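Local coordinates for protein DNA polymerase III beta subunit (Streptococcus pyogenes, PDB 2AVT) that probably serves as the dimeric, ring-shaped sliding clamp that encircles DNA and tethers the replicative polymerase to its template, at residues Ser323-Ser328 with Ile348-Pro353; Val290-Thr295 with Ile327-Thr332; His183-Arg188 with Ile369-Pro374. All blocks are in the same frame, centred on the assembly; numbering follows the deposited sequence.

Contact 1: Ser323-Ser328 with Ile348-Pro353; sequences SDLTIS and IHFLSP
L325 sits between F350 and P353, and its two methyl branches divide the work. L325 CD2 lies 3.5 Å from F350 CB and also nears the carbonyl O of L351, while CD1 presses on the proline ring, where L325 CD1 to P353 CG is 3.5 Å, a close fit for two carbons. With CG anti to the backbone N (chi1 -180°), L325 reaches across to 348-353, one branch on F350 and the other on P353. Two residues on, I327 extends the buried part of the contact. I327 CG2 approaches the F350 ring obliquely, 3.8 Å from F350 CE2, and I327 CG1 abuts the oxygen of the P353 carbonyl, 3.5 Å from P353 O.

The buried I327 and F350 contrast with the exposed P353 end, where the proline packs its ring on L325 while its other parts meet solvent. No direct hydrogen bond joins 323-328 to 348-353. Instead, a single water bridges the two backbones: it accepts from S328 N at 3.1 Å and donates to P353 O at 2.6 Å. The example illustrates how two sheets of one domain can meet through side chains and a water. Strand 325-329 is an edge of the four-stranded sheet and pairs with strand 290-295, whose I294 also touches F350. Strand 345-350 belongs to the larger sheet, between strands 262-267 and 357-361, and F357 of the latter meets the F350 ring.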
# COMPACT_ATOMS: atom_id res chain seq x y z
N SER A 323 5.65 -34.02 30.95
CA SER A 323 4.27 -34.23 31.36
C SER A 323 3.24 -33.50 30.50
O SER A 323 3.56 -32.56 29.77
CB SER A 323 4.10 -33.80 32.81
OG SER A 323 4.46 -32.44 32.97
N ASP A 324 2.00 -33.96 30.60
CA ASP A 324 0.89 -33.36 29.87
C ASP A 324 0.69 -31.95 30.41
O ASP A 324 1.10 -31.64 31.54
CB ASP A 324 -0.37 -34.18 30.07
CG ASP A 324 -0.29 -35.55 29.42
OD1 ASP A 324 0.83 -36.12 29.38
OD2 ASP A 324 -1.33 -36.06 28.96
N LEU A 325 0.06 -31.09 29.62
CA LEU A 325 -0.16 -29.71 30.04
C LEU A 325 -1.18 -28.99 29.17
O LEU A 325 -1.31 -29.26 27.98
CB LEU A 325 1.16 -28.93 30.02
CG LEU A 325 1.09 -27.46 30.45
CD1 LEU A 325 0.72 -27.38 31.92
CD2 LEU A 325 2.42 -26.79 30.21
N THR A 326 -1.91 -28.07 29.79
CA THR A 326 -2.89 -27.26 29.10
C THR A 326 -2.50 -25.84 29.44
O THR A 326 -2.41 -25.48 30.61
CB THR A 326 -4.31 -27.51 29.64
OG1 THR A 326 -4.71 -28.85 29.34
CG2 THR A 326 -5.29 -26.53 28.99
N ILE A 327 -2.23 -25.02 28.42
CA ILE A 327 -1.85 -23.64 28.69
C ILE A 327 -2.54 -22.66 27.74
O ILE A 327 -2.83 -22.97 26.59
CB ILE A 327 -0.30 -23.49 28.63
CG1 ILE A 327 0.11 -22.10 29.14
CG2 ILE A 327 0.20 -23.72 27.22
CD1 ILE A 327 1.59 -21.96 29.44
N SER A 328 -2.82 -21.47 28.26
CA SER A 328 -3.50 -20.43 27.49
C SER A 328 -2.64 -19.17 27.40
O SER A 328 -2.08 -18.72 28.40
CB SER A 328 -4.84 -20.07 28.15
OG SER A 328 -5.76 -21.14 28.03
N ILE A 348 9.96 -25.69 22.11
CA ILE A 348 9.22 -24.97 23.14
C ILE A 348 9.29 -25.68 24.48
O ILE A 348 9.02 -26.88 24.57
CB ILE A 348 7.74 -24.77 22.73
CG1 ILE A 348 7.66 -24.16 21.33
CG2 ILE A 348 7.04 -23.87 23.74
CD1 ILE A 348 6.26 -23.76 20.90
N HIS A 349 9.66 -24.94 25.52
CA HIS A 349 9.77 -25.47 26.87
C HIS A 349 8.75 -24.86 27.81
O HIS A 349 8.75 -23.64 28.02
CB HIS A 349 11.18 -25.21 27.42
CG HIS A 349 12.25 -25.99 26.74
ND1 HIS A 349 13.59 -25.81 27.01
CD2 HIS A 349 12.19 -26.97 25.81
CE1 HIS A 349 14.31 -26.64 26.28
NE2 HIS A 349 13.48 -27.36 25.54
N PHE A 350 7.90 -25.70 28.39
CA PHE A 350 6.87 -25.23 29.32
C PHE A 350 7.10 -25.68 30.76
O PHE A 350 7.66 -26.74 31.02
CB PHE A 350 5.48 -25.76 28.94
CG PHE A 350 5.06 -25.48 27.53
CD1 PHE A 350 5.41 -26.33 26.49
CD2 PHE A 350 4.23 -24.40 27.24
CE1 PHE A 350 4.94 -26.13 25.21
CE2 PHE A 350 3.75 -24.19 25.96
CZ PHE A 350 4.11 -25.05 24.94
N LEU A 351 6.62 -24.86 31.69
CA LEU A 351 6.67 -25.18 33.11
C LEU A 351 5.21 -25.41 33.49
O LEU A 351 4.60 -26.40 33.06
CB LEU A 351 7.24 -24.02 33.93
CG LEU A 351 8.75 -24.08 34.13
CD1 LEU A 351 9.19 -23.02 35.14
CD2 LEU A 351 9.13 -25.47 34.64
N SER A 352 4.64 -24.50 34.28
CA SER A 352 3.24 -24.63 34.71
C SER A 352 2.32 -23.77 33.85
O SER A 352 2.77 -22.89 33.11
CB SER A 352 3.09 -24.20 36.18
OG SER A 352 2.87 -22.80 36.28
N PRO A 353 1.00 -24.00 33.95
CA PRO A 353 0.02 -23.23 33.17
C PRO A 353 0.15 -21.72 33.36
O PRO A 353 -0.23 -20.96 32.48
CB PRO A 353 -1.32 -23.77 33.69
CG PRO A 353 -0.99 -25.19 34.02
CD PRO A 353 0.34 -25.07 34.72
O HOH W 1 -2.54 -20.80 31.29

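Contact 2: Val290-Thr295 with Ile327-Thr332; sequences VKLEIT and ISFNPT
V290 CG1 sits over one face of the F329 ring, forming a CH-pi contact 3.5 Å from the ring centroid and 22° off its normal. Both residues belong to an antiparallel strand pair in the C-terminal domain of this clamp-fold protein, where strand 325-329 closes one edge of a four-stranded sheet. L292 shares the sheet face with V290 and F329. Its CB comes up at the ring's edge, near its plane, 4.0 Å from F329 CE2, and also touches I327 CG2. P331, just past the strand, pushes its CG to 3.4 Å from V290 CB, closer than usual for two carbons. F329 CG occupies the position between its backbone N and carbonyl carbon (chi1 54°), which swings the ring back toward the partner strand and beneath the valine.

Around this apolar patch, the backbones exchange four hydrogen bonds: V290 and F329 form one reciprocal pair, L292 and I327 the other. Between them, K291 faces S328 as a non-hydrogen-bonded pair whose side chains lie on the other face of the sheet. The extended K291 chain passes the serine and leads away to the polar edge, where K291 NZ makes a long salt bridge with E293 OE2 at 3.6 Å.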
# COMPACT_ATOMS: atom_id res chain seq x y z
N VAL A 290 -5.69 -18.42 23.10
CA VAL A 290 -5.74 -19.73 22.48
C VAL A 290 -5.42 -20.71 23.60
O VAL A 290 -4.71 -20.37 24.55
CB VAL A 290 -4.69 -19.88 21.35
CG1 VAL A 290 -3.29 -19.77 21.92
CG2 VAL A 290 -4.89 -21.19 20.62
N LYS A 291 -5.95 -21.93 23.50
CA LYS A 291 -5.74 -22.95 24.52
C LYS A 291 -4.97 -24.12 23.95
O LYS A 291 -5.44 -24.82 23.06
CB LYS A 291 -7.10 -23.42 25.04
CG LYS A 291 -7.05 -24.47 26.14
CD LYS A 291 -8.46 -24.80 26.58
CE LYS A 291 -8.50 -25.83 27.69
NZ LYS A 291 -9.91 -26.14 28.07
N LEU A 292 -3.77 -24.35 24.48
CA LEU A 292 -2.93 -25.44 24.01
C LEU A 292 -3.06 -26.63 24.95
O LEU A 292 -2.75 -26.53 26.13
CB LEU A 292 -1.48 -24.97 23.92
CG LEU A 292 -0.53 -25.73 22.99
CD1 LEU A 292 -1.10 -25.73 21.58
CD2 LEU A 292 0.84 -25.07 23.01
N GLU A 293 -3.52 -27.75 24.41
CA GLU A 293 -3.69 -28.98 25.18
C GLU A 293 -2.65 -30.02 24.78
O GLU A 293 -2.72 -30.61 23.71
CB GLU A 293 -5.10 -29.54 24.98
CG GLU A 293 -6.16 -28.84 25.84
CD GLU A 293 -7.58 -29.13 25.40
OE1 GLU A 293 -7.86 -30.27 24.98
OE2 GLU A 293 -8.42 -28.21 25.48
N ILE A 294 -1.68 -30.23 25.67
CA ILE A 294 -0.60 -31.17 25.44
C ILE A 294 -0.75 -32.46 26.24
O ILE A 294 -0.77 -32.44 27.47
CB ILE A 294 0.76 -30.54 25.81
CG1 ILE A 294 1.01 -29.31 24.94
CG2 ILE A 294 1.87 -31.56 25.62
CD1 ILE A 294 2.26 -28.55 25.33
N THR A 295 -0.88 -33.58 25.53
CA THR A 295 -1.00 -34.88 26.16
C THR A 295 -0.17 -35.87 25.35
O THR A 295 0.29 -35.54 24.26
CB THR A 295 -2.46 -35.38 26.18
OG1 THR A 295 -2.94 -35.52 24.84
CG2 THR A 295 -3.34 -34.40 26.94
N ILE A 327 -2.23 -25.02 28.42
CA ILE A 327 -1.85 -23.64 28.69
C ILE A 327 -2.54 -22.66 27.74
O ILE A 327 -2.83 -22.97 26.59
CB ILE A 327 -0.30 -23.49 28.63
CG1 ILE A 327 0.11 -22.10 29.14
CG2 ILE A 327 0.20 -23.72 27.22
CD1 ILE A 327 1.59 -21.96 29.44
N SER A 328 -2.82 -21.47 28.26
CA SER A 328 -3.50 -20.43 27.49
C SER A 328 -2.64 -19.17 27.40
O SER A 328 -2.08 -18.72 28.40
CB SER A 328 -4.84 -20.07 28.15
OG SER A 328 -5.76 -21.14 28.03
N PHE A 329 -2.56 -18.60 26.21
CA PHE A 329 -1.75 -17.42 25.99
C PHE A 329 -2.28 -16.61 24.80
O PHE A 329 -3.04 -17.12 23.98
CB PHE A 329 -0.31 -17.86 25.72
CG PHE A 329 -0.20 -18.86 24.60
CD1 PHE A 329 -0.07 -18.45 23.28
CD2 PHE A 329 -0.27 -20.22 24.85
CE1 PHE A 329 -0.01 -19.36 22.24
CE2 PHE A 329 -0.22 -21.14 23.82
CZ PHE A 329 -0.09 -20.71 22.51
N ASN A 330 -1.88 -15.35 24.71
CA ASN A 330 -2.31 -14.52 23.59
C ASN A 330 -1.53 -14.94 22.34
O ASN A 330 -0.33 -14.72 22.25
CB ASN A 330 -2.04 -13.05 23.90
CG ASN A 330 -2.38 -12.14 22.74
OD1 ASN A 330 -1.68 -12.13 21.72
ND2 ASN A 330 -3.46 -11.38 22.87
N PRO A 331 -2.21 -15.56 21.37
CA PRO A 331 -1.64 -16.04 20.10
C PRO A 331 -0.71 -15.08 19.34
O PRO A 331 0.33 -15.50 18.82
CB PRO A 331 -2.87 -16.42 19.29
CG PRO A 331 -3.87 -16.79 20.32
CD PRO A 331 -3.67 -15.73 21.38
N THR A 332 -1.09 -13.80 19.25
CA THR A 332 -0.27 -12.82 18.53
C THR A 332 1.19 -12.87 18.98
O THR A 332 2.11 -12.71 18.17
CB THR A 332 -0.77 -11.38 18.76
OG1 THR A 332 -2.09 -11.25 18.21
CG2 THR A 332 0.15 -10.38 18.08

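Contact 3: His183-Arg188 with Ile369-Pro374; sequences HRMSQR and IQLITP
M185 lays its terminal methyl against L371, with M185 CE only 3.3 Å from L371 CD2, a tight carbon pair. The bend at the thioether (chi3 82°) brings M185 CE over the leucine, 3.6 Å from L371 CB. Both side chains project from one face of the sheet, as do those of Q187 and I369.

Beneath them runs a regular antiparallel ladder. M185 and L371 trade hydrogen bonds in both directions, M185 N to L371 O and L371 N to M185 O each measuring 2.7 Å, and Q187 and I369 repeat the pattern. At the end of the ladder H183 O receives T373 N at 3.0 Å, with a second bond from T373 OG1, so one carbonyl takes a firm bond from the backbone of T373 and a weak one from its hydroxyl.

The opposite face is more polar. Q370 CG packs 3.6 Å from S186 OG, but the polar ends turn to other partners: S186 OG to E148 O, Q370 OE1 to S337 OG. R184 leads away, its guanidinium held by salt bridges to E336 and D181.

Strand 184-191 comes from the central domain and strand 367-372 from the C-terminal domain. Main-chain bonds thus carry one continuous sheet across the domain boundary, a hallmark of sliding clamps, and the R184–E336 ion pair adds an electrostatic tie between the same two domains.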
# COMPACT_ATOMS: atom_id res chain seq x y z
N HIS A 183 5.23 -8.74 28.82
CA HIS A 183 4.19 -9.67 28.41
C HIS A 183 4.94 -10.81 27.72
O HIS A 183 4.64 -11.99 27.92
CB HIS A 183 3.23 -9.00 27.42
CG HIS A 183 2.32 -7.99 28.05
ND1 HIS A 183 1.37 -8.34 28.99
CD2 HIS A 183 2.20 -6.66 27.87
CE1 HIS A 183 0.72 -7.25 29.37
NE2 HIS A 183 1.20 -6.22 28.71
N ARG A 184 5.93 -10.41 26.93
CA ARG A 184 6.79 -11.31 26.17
C ARG A 184 8.17 -10.67 26.11
O ARG A 184 8.32 -9.47 26.28
CB ARG A 184 6.20 -11.54 24.77
CG ARG A 184 6.11 -10.31 23.89
CD ARG A 184 4.97 -10.58 22.92
NE ARG A 184 5.10 -9.94 21.61
CZ ARG A 184 5.43 -8.67 21.43
NH1 ARG A 184 5.67 -7.88 22.47
NH2 ARG A 184 5.48 -8.18 20.20
N MET A 185 9.18 -11.49 25.84
CA MET A 185 10.56 -11.04 25.82
C MET A 185 11.38 -11.82 24.81
O MET A 185 11.07 -12.97 24.53
CB MET A 185 11.14 -11.23 27.23
CG MET A 185 12.63 -11.02 27.35
SD MET A 185 13.17 -11.42 29.03
CE MET A 185 13.30 -13.16 28.91
N SER A 186 12.43 -11.18 24.30
CA SER A 186 13.32 -11.79 23.32
C SER A 186 14.75 -11.43 23.69
O SER A 186 15.06 -10.25 23.94
CB SER A 186 13.00 -11.28 21.92
OG SER A 186 13.74 -12.01 20.96
N GLN A 187 15.62 -12.44 23.72
CA GLN A 187 17.03 -12.24 24.07
C GLN A 187 18.04 -12.95 23.16
O GLN A 187 17.86 -14.11 22.78
CB GLN A 187 17.27 -12.71 25.50
CG GLN A 187 18.72 -12.64 25.95
CD GLN A 187 18.97 -13.50 27.18
OE1 GLN A 187 19.01 -14.73 27.11
NE2 GLN A 187 19.14 -12.85 28.32
N ARG A 188 19.12 -12.24 22.84
CA ARG A 188 20.17 -12.78 22.00
C ARG A 188 21.51 -12.59 22.71
O ARG A 188 21.88 -11.48 23.08
CB ARG A 188 20.20 -12.05 20.65
CG ARG A 188 21.25 -12.57 19.65
CD ARG A 188 20.93 -13.99 19.17
NE ARG A 188 22.00 -14.54 18.33
CZ ARG A 188 22.26 -14.14 17.09
NH1 ARG A 188 21.53 -13.19 16.52
NH2 ARG A 188 23.26 -14.69 16.41
N ILE A 369 16.80 -16.90 22.73
CA ILE A 369 15.73 -17.34 23.62
C ILE A 369 14.61 -16.30 23.69
O ILE A 369 14.87 -15.11 23.84
CB ILE A 369 16.26 -17.54 25.05
CG1 ILE A 369 17.28 -18.69 25.07
CG2 ILE A 369 15.09 -17.82 25.98
CD1 ILE A 369 18.02 -18.82 26.40
N GLN A 370 13.37 -16.77 23.57
CA GLN A 370 12.21 -15.89 23.66
C GLN A 370 11.33 -16.42 24.79
O GLN A 370 11.21 -17.63 24.98
CB GLN A 370 11.43 -15.86 22.35
CG GLN A 370 12.20 -15.25 21.18
CD GLN A 370 11.39 -15.21 19.91
OE1 GLN A 370 10.57 -14.31 19.72
NE2 GLN A 370 11.60 -16.19 19.05
N LEU A 371 10.73 -15.50 25.53
CA LEU A 371 9.88 -15.83 26.68
C LEU A 371 8.48 -15.24 26.48
O LEU A 371 8.33 -14.07 26.15
CB LEU A 371 10.54 -15.24 27.94
CG LEU A 371 10.25 -15.75 29.35
CD1 LEU A 371 10.79 -17.16 29.51
CD2 LEU A 371 10.92 -14.84 30.38
N ILE A 372 7.44 -16.06 26.70
CA ILE A 372 6.06 -15.61 26.55
C ILE A 372 5.24 -15.94 27.80
O ILE A 372 5.15 -17.10 28.21
CB ILE A 372 5.36 -16.28 25.36
CG1 ILE A 372 5.99 -15.82 24.05
CG2 ILE A 372 3.87 -15.96 25.39
CD1 ILE A 372 5.41 -16.52 22.82
N THR A 373 4.64 -14.91 28.39
CA THR A 373 3.82 -15.10 29.58
C THR A 373 2.42 -15.57 29.18
O THR A 373 1.78 -14.98 28.31
CB THR A 373 3.71 -13.81 30.37
OG1 THR A 373 5.02 -13.41 30.81
CG2 THR A 373 2.80 -14.00 31.58
N PRO A 374 1.94 -16.64 29.81
CA PRO A 374 0.61 -17.20 29.53
C PRO A 374 -0.52 -16.47 30.26
O PRO A 374 -0.29 -15.54 31.03
CB PRO A 374 0.76 -18.65 29.99
CG PRO A 374 1.64 -18.50 31.20
CD PRO A 374 2.68 -17.49 30.76

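Contacts 1 and 2 share I327 and S328, and their centres lie about 9 Å apart: strand 325-329 pairs with 290-295 on one flank while its side chains meet 348-353. L325 O to I294 N, at 2.5 Å a probable hydrogen bond, continues the pairing past the L292-I327 bridge. Contact 3's centre lies about 15 Å from each of theirs, and P374 reaches across: its CB is 3.5 Å from I327 CD1, its CG 3.3 Å from P353 O. Contacts 1 and 2 lie within the C-terminal domain, joining its two sheets and pairing two strands of one; contact 3 joins it to the central domain. In related bacterial clamps, partner-protein peptides bind near the junction of these two domains.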